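Long-range contact in amidohydrolase (Brucella melitensis biovar Abortus, PDB 4F0L), which probably acts as a metal-dependent deaminase of the amidohydrolase family, with a metal ion bound in a TIM-barrel domain: residues Ile14-Asn28 and Thr43-Val57. Sequence-based numbering, arbitrary orientation.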
loop_
_atom_site.group_PDB
_atom_site.type_symbol
_atom_site.label_atom_id
_atom_site.label_comp_id
_atom_site.label_asym_id
_atom_site.label_seq_id
_atom_site.Cartn_x
_atom_site.Cartn_y
_atom_site.Cartn_z
ATOM N N ILE B 14 -26.945 -6.959 -16.901
ATOM C CA ILE B 14 -25.924 -7.614 -16.105
ATOM C C ILE B 14 -26.648 -8.267 -14.925
ATOM O O ILE B 14 -27.438 -7.628 -14.243
ATOM C CB ILE B 14 -24.876 -6.608 -15.539
ATOM C CG1 ILE B 14 -24.158 -5.771 -16.639
ATOM C CG2 ILE B 14 -23.867 -7.303 -14.641
ATOM C CD1 ILE B 14 -23.519 -6.562 -17.754
ATOM N N HIS B 15 -26.346 -9.521 -14.643
ATOM C CA HIS B 15 -26.873 -10.177 -13.434
ATOM C C HIS B 15 -25.734 -10.407 -12.463
ATOM O O HIS B 15 -24.738 -11.037 -12.805
ATOM C CB HIS B 15 -27.594 -11.496 -13.767
ATOM C CG HIS B 15 -28.210 -12.186 -12.551
ATOM N ND1 HIS B 15 -27.483 -12.940 -11.709
ATOM C CD2 HIS B 15 -29.519 -12.184 -12.049
ATOM C CE1 HIS B 15 -28.275 -13.407 -10.726
ATOM N NE2 HIS B 15 -29.523 -12.933 -10.933
ATOM N N ALA B 16 -25.877 -9.874 -11.257
ATOM C CA ALA B 16 -24.852 -9.953 -10.225
ATOM C C ALA B 16 -25.321 -10.839 -9.102
ATOM O O ALA B 16 -26.406 -10.606 -8.537
ATOM C CB ALA B 16 -24.587 -8.563 -9.677
ATOM N N ARG B 17 -24.491 -11.789 -8.700
ATOM C CA ARG B 17 -24.828 -12.599 -7.526
ATOM C C ARG B 17 -24.931 -11.744 -6.277
ATOM O O ARG B 17 -25.768 -11.982 -5.458
ATOM C CB ARG B 17 -23.781 -13.681 -7.264
ATOM C CG ARG B 17 -23.973 -14.955 -8.024
ATOM C CD ARG B 17 -23.191 -16.102 -7.389
ATOM N NE ARG B 17 -23.367 -17.301 -8.201
ATOM C CZ ARG B 17 -22.784 -17.523 -9.384
ATOM N NH1 ARG B 17 -21.940 -16.621 -9.918
ATOM N NH2 ARG B 17 -23.047 -18.666 -10.033
ATOM N N GLN B 18 -24.045 -10.754 -6.142
ATOM C CA GLN B 18 -24.169 -9.728 -5.099
ATOM C C GLN B 18 -23.851 -8.379 -5.707
ATOM O O GLN B 18 -22.950 -8.263 -6.520
ATOM C CB GLN B 18 -23.184 -9.967 -3.947
ATOM C CG GLN B 18 -23.268 -11.313 -3.247
ATOM C CD GLN B 18 -22.212 -11.468 -2.178
ATOM O OE1 GLN B 18 -22.339 -10.921 -1.084
ATOM N NE2 GLN B 18 -21.155 -12.223 -2.487
ATOM N N ALA B 19 -24.564 -7.358 -5.272
ATOM C CA ALA B 19 -24.304 -6.007 -5.714
ATOM C C ALA B 19 -24.533 -5.076 -4.556
ATOM O O ALA B 19 -25.452 -5.266 -3.765
ATOM C CB ALA B 19 -25.185 -5.638 -6.881
ATOM N N LEU B 20 -23.660 -4.081 -4.426
ATOM C CA LEU B 20 -23.725 -3.165 -3.306
ATOM C C LEU B 20 -24.527 -1.945 -3.705
ATOM O O LEU B 20 -24.013 -1.018 -4.342
ATOM C CB LEU B 20 -22.305 -2.797 -2.812
ATOM C CG LEU B 20 -22.245 -1.741 -1.684
ATOM C CD1 LEU B 20 -23.172 -2.055 -0.496
ATOM C CD2 LEU B 20 -20.827 -1.531 -1.201
ATOM N N LEU B 21 -25.794 -1.925 -3.310
ATOM C CA LEU B 21 -26.682 -0.841 -3.651
ATOM C C LEU B 21 -26.639 0.221 -2.554
ATOM O O LEU B 21 -26.085 -0.026 -1.471
ATOM C CB LEU B 21 -28.097 -1.383 -3.838
ATOM C CG LEU B 21 -28.275 -2.487 -4.867
ATOM C CD1 LEU B 21 -29.746 -2.929 -4.951
ATOM C CD2 LEU B 21 -27.792 -1.978 -6.227
ATOM N N PRO B 22 -27.230 1.413 -2.806
ATOM C CA PRO B 22 -27.103 2.481 -1.787
ATOM C C PRO B 22 -27.719 2.127 -0.447
ATOM O O PRO B 22 -27.266 2.632 0.580
ATOM C CB PRO B 22 -27.837 3.669 -2.423
ATOM C CG PRO B 22 -27.712 3.434 -3.889
ATOM C CD PRO B 22 -27.780 1.934 -4.067
ATOM N N ASP B 23 -28.734 1.258 -0.438
ATOM C CA ASP B 23 -29.324 0.828 0.814
ATOM C C ASP B 23 -28.751 -0.529 1.289
ATOM O O ASP B 23 -29.343 -1.168 2.134
ATOM C CB ASP B 23 -30.867 0.826 0.729
ATOM C CG ASP B 23 -31.398 -0.089 -0.369
ATOM O OD1 ASP B 23 -30.639 -0.527 -1.274
ATOM O OD2 ASP B 23 -32.590 -0.402 -0.328
ATOM N N GLY B 24 -27.601 -0.955 0.757
ATOM C CA GLY B 24 -26.956 -2.183 1.222
ATOM C C GLY B 24 -26.716 -3.257 0.159
ATOM O O GLY B 24 -27.120 -3.121 -1.018
ATOM N N TRP B 25 -26.039 -4.326 0.571
ATOM C CA TRP B 25 -25.877 -5.489 -0.291
ATOM C C TRP B 25 -27.182 -6.107 -0.636
ATOM O O TRP B 25 -28.035 -6.251 0.205
ATOM C CB TRP B 25 -25.001 -6.565 0.347
ATOM C CG TRP B 25 -23.558 -6.147 0.386
ATOM C CD1 TRP B 25 -22.857 -5.631 1.472
ATOM C CD2 TRP B 25 -22.613 -6.162 -0.706
ATOM N NE1 TRP B 25 -21.571 -5.356 1.141
ATOM C CE2 TRP B 25 -21.364 -5.640 -0.162
ATOM C CE3 TRP B 25 -22.655 -6.565 -2.040
ATOM C CZ2 TRP B 25 -20.240 -5.536 -0.936
ATOM C CZ3 TRP B 25 -21.507 -6.460 -2.817
ATOM C CH2 TRP B 25 -20.336 -5.944 -2.290
ATOM N N ALA B 26 -27.352 -6.465 -1.902
ATOM C CA ALA B 26 -28.484 -7.304 -2.315
ATOM C C ALA B 26 -27.948 -8.450 -3.138
ATOM O O ALA B 26 -26.864 -8.363 -3.728
ATOM C CB ALA B 26 -29.486 -6.499 -3.127
ATOM N N GLU B 27 -28.731 -9.519 -3.194
ATOM C CA GLU B 27 -28.357 -10.702 -3.944
ATOM C C GLU B 27 -29.216 -10.887 -5.182
ATOM O O GLU B 27 -30.400 -10.499 -5.212
ATOM C CB GLU B 27 -28.489 -11.939 -3.045
ATOM C CG GLU B 27 -27.523 -11.930 -1.872
ATOM C CD GLU B 27 -27.657 -13.199 -1.062
ATOM O OE1 GLU B 27 -28.384 -13.186 -0.045
ATOM O OE2 GLU B 27 -27.106 -14.225 -1.488
ATOM N N ASN B 28 -28.610 -11.501 -6.192
ATOM C CA ASN B 28 -29.279 -11.850 -7.416
ATOM C C ASN B 28 -29.912 -10.603 -8.054
ATOM O O ASN B 28 -31.123 -10.530 -8.256
ATOM C CB ASN B 28 -30.309 -12.978 -7.166
ATOM C CG ASN B 28 -29.632 -14.326 -6.982
ATOM O OD1 ASN B 28 -28.673 -14.626 -7.664
ATOM N ND2 ASN B 28 -30.102 -15.124 -6.033
ATOM N N THR B 43 -33.968 -6.930 -7.569
ATOM C CA THR B 43 -33.212 -7.806 -6.668
ATOM C C THR B 43 -33.959 -9.132 -6.434
ATOM O O THR B 43 -35.161 -9.221 -6.652
ATOM C CB THR B 43 -32.926 -7.159 -5.316
ATOM O OG1 THR B 43 -34.150 -6.977 -4.616
ATOM C CG2 THR B 43 -32.245 -5.789 -5.466
ATOM N N GLY B 44 -33.215 -10.165 -6.062
ATOM C CA GLY B 44 -33.771 -11.482 -5.802
ATOM C C GLY B 44 -34.402 -12.125 -7.017
ATOM O O GLY B 44 -35.441 -12.770 -6.872
ATOM N N VAL B 45 -33.792 -11.985 -8.204
ATOM C CA VAL B 45 -34.360 -12.580 -9.449
ATOM C C VAL B 45 -33.330 -13.495 -10.105
ATOM O O VAL B 45 -32.144 -13.356 -9.867
ATOM C CB VAL B 45 -34.850 -11.530 -10.486
ATOM C CG1 VAL B 45 -36.017 -10.735 -9.926
ATOM C CG2 VAL B 45 -33.725 -10.597 -10.906
ATOM N N LEU B 46 -33.796 -14.469 -10.895
ATOM C CA LEU B 46 -32.906 -15.355 -11.628
ATOM C C LEU B 46 -32.383 -14.589 -12.818
ATOM O O LEU B 46 -32.995 -13.594 -13.216
ATOM C CB LEU B 46 -33.643 -16.600 -12.119
ATOM C CG LEU B 46 -34.199 -17.550 -11.070
ATOM C CD1 LEU B 46 -34.887 -18.683 -11.787
ATOM C CD2 LEU B 46 -33.117 -18.086 -10.148
ATOM N N ALA B 47 -31.210 -14.987 -13.325
ATOM C CA ALA B 47 -30.637 -14.389 -14.539
ATOM C C ALA B 47 -31.530 -14.741 -15.713
ATOM O O ALA B 47 -31.947 -15.878 -15.840
ATOM C CB ALA B 47 -29.226 -14.935 -14.780
ATOM N N GLY B 48 -31.849 -13.766 -16.555
ATOM C CA GLY B 48 -32.422 -14.069 -17.855
ATOM C C GLY B 48 -31.403 -14.819 -18.710
ATOM O O GLY B 48 -30.193 -14.745 -18.463
ATOM N N PRO B 49 -31.882 -15.507 -19.764
ATOM C CA PRO B 49 -30.963 -16.276 -20.606
ATOM C C PRO B 49 -29.919 -15.435 -21.341
ATOM O O PRO B 49 -28.851 -15.931 -21.632
ATOM C CB PRO B 49 -31.890 -16.990 -21.587
ATOM C CG PRO B 49 -33.130 -16.159 -21.638
ATOM C CD PRO B 49 -33.251 -15.463 -20.313
ATOM N N ASP B 50 -30.189 -14.166 -21.602
ATOM C CA ASP B 50 -29.193 -13.334 -22.274
ATOM C C ASP B 50 -28.402 -12.407 -21.329
ATOM O O ASP B 50 -27.577 -11.617 -21.793
ATOM C CB ASP B 50 -29.877 -12.531 -23.389
ATOM C CG ASP B 50 -30.440 -13.434 -24.501
ATOM O OD1 ASP B 50 -29.799 -14.467 -24.814
ATOM O OD2 ASP B 50 -31.516 -13.107 -25.039
ATOM N N ASP B 51 -28.629 -12.512 -20.020
ATOM C CA ASP B 51 -27.937 -11.640 -19.057
ATOM C C ASP B 51 -26.464 -12.005 -18.995
ATOM O O ASP B 51 -26.125 -13.159 -19.040
ATOM C CB ASP B 51 -28.505 -11.807 -17.660
ATOM C CG ASP B 51 -29.930 -11.316 -17.537
ATOM O OD1 ASP B 51 -30.520 -10.906 -18.553
ATOM O OD2 ASP B 51 -30.450 -11.323 -16.406
ATOM N N GLU B 52 -25.600 -11.010 -18.916
ATOM C CA GLU B 52 -24.205 -11.247 -18.631
ATOM C C GLU B 52 -24.023 -11.428 -17.127
ATOM O O GLU B 52 -24.450 -10.590 -16.332
ATOM C CB GLU B 52 -23.374 -10.080 -19.101
ATOM C CG GLU B 52 -21.894 -10.318 -18.929
ATOM C CD GLU B 52 -21.100 -9.095 -19.333
ATOM O OE1 GLU B 52 -21.631 -8.276 -20.105
ATOM O OE2 GLU B 52 -19.979 -8.938 -18.858
ATOM N N ARG B 53 -23.396 -12.528 -16.744
ATOM C CA ARG B 53 -23.330 -12.931 -15.343
ATOM C C ARG B 53 -22.069 -12.431 -14.649
ATOM O O ARG B 53 -20.978 -12.606 -15.162
ATOM C CB ARG B 53 -23.355 -14.459 -15.247
ATOM C CG ARG B 53 -24.531 -15.063 -15.974
ATOM C CD ARG B 53 -25.627 -15.355 -15.001
ATOM N NE ARG B 53 -25.418 -16.661 -14.389
ATOM C CZ ARG B 53 -26.001 -17.776 -14.799
ATOM N NH1 ARG B 53 -26.855 -17.765 -15.832
ATOM N NH2 ARG B 53 -25.722 -18.920 -14.176
ATOM N N GLN B 54 -22.229 -11.830 -13.483
ATOM C CA GLN B 54 -21.087 -11.393 -12.684
ATOM C C GLN B 54 -21.296 -11.860 -11.229
ATOM O O GLN B 54 -22.428 -12.085 -10.786
ATOM C CB GLN B 54 -20.939 -9.859 -12.784
ATOM C CG GLN B 54 -20.678 -9.345 -14.190
ATOM C CD GLN B 54 -19.243 -9.594 -14.660
ATOM O OE1 GLN B 54 -18.327 -9.693 -13.852
ATOM N NE2 GLN B 54 -19.042 -9.658 -15.975
ATOM N N SER B 55 -20.199 -12.040 -10.504
ATOM C CA SER B 55 -20.261 -12.470 -9.115
ATOM C C SER B 55 -20.534 -11.334 -8.162
ATOM O O SER B 55 -21.438 -11.450 -7.349
ATOM C CB SER B 55 -18.957 -13.180 -8.708
ATOM O OG SER B 55 -18.782 -14.314 -9.549
ATOM N N VAL B 56 -19.748 -10.252 -8.246
ATOM C CA VAL B 56 -19.831 -9.165 -7.292
ATOM C C VAL B 56 -19.672 -7.839 -8.020
ATOM O O VAL B 56 -18.674 -7.625 -8.679
ATOM C CB VAL B 56 -18.765 -9.260 -6.207
ATOM C CG1 VAL B 56 -18.817 -8.026 -5.300
ATOM C CG2 VAL B 56 -18.937 -10.544 -5.390
ATOM N N VAL B 57 -20.681 -6.971 -7.912
ATOM C CA VAL B 57 -20.738 -5.682 -8.638
ATOM C C VAL B 57 -20.879 -4.542 -7.627
ATOM O O VAL B 57 -21.650 -4.636 -6.662
ATOM C CB VAL B 57 -21.886 -5.633 -9.661
ATOM C CG1 VAL B 57 -22.063 -4.216 -10.218
ATOM C CG2 VAL B 57 -21.609 -6.631 -10.788
HETATM O O HOH W 1 -20.984 -13.247 -4.980
#
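H15 joins the two segments through both its backbone and its ring. Strands 14-16 and 52-54 run parallel. H15 N donates to E52 O (2.8 Å), and H15 O accepts from Q54 N (2.7 Å). The H15 ring reaches the 43-51 loop because CG stands anti to the backbone N (chi1 -178°). NE2 gives its N-H to V45 O at 2.9 Å, and that oxygen lies in the ring plane. A47 CB sits over one ring face, 3.9 Å from the centroid, in a CH-pi contact. The bond and the methyl together probably restrict the ring's rotation.

Both chains bend together, at R17-Q18 and at S55. R17 N bonds to Q54 O and Q18 N to S55 O, so the pairing runs on through the corner. V57 N then bonds to Q18 O and L20 N to V57 O. The tight part lies on the A16 face. There A16 CB meets V57 CG2 at 3.7 Å, and I31 of strand 29-34 also packs on V57.

The R17 and S55 side is looser. R17 NH1 stays 3.9 Å from S55 OG, and a water bridges Q18 NE2 to S55 O. Q18 NE2 also bonds to A406 O. At the exposed far end, G44 N and V45 N bond to E27 O and N28 O, and T43 CG2 touches A26 CB at 3.7 Å.

The contact adds 52-54 to the small N-terminal sheet as an edge strand. Past the corner it pairs strand 19-21 with the start of strand 56-66, away from the iron site. Eight of the nine hydrogen bonds between the segments are backbone to backbone. The ninth implies a proton on H15 NE2 and probably helps to hold the loop.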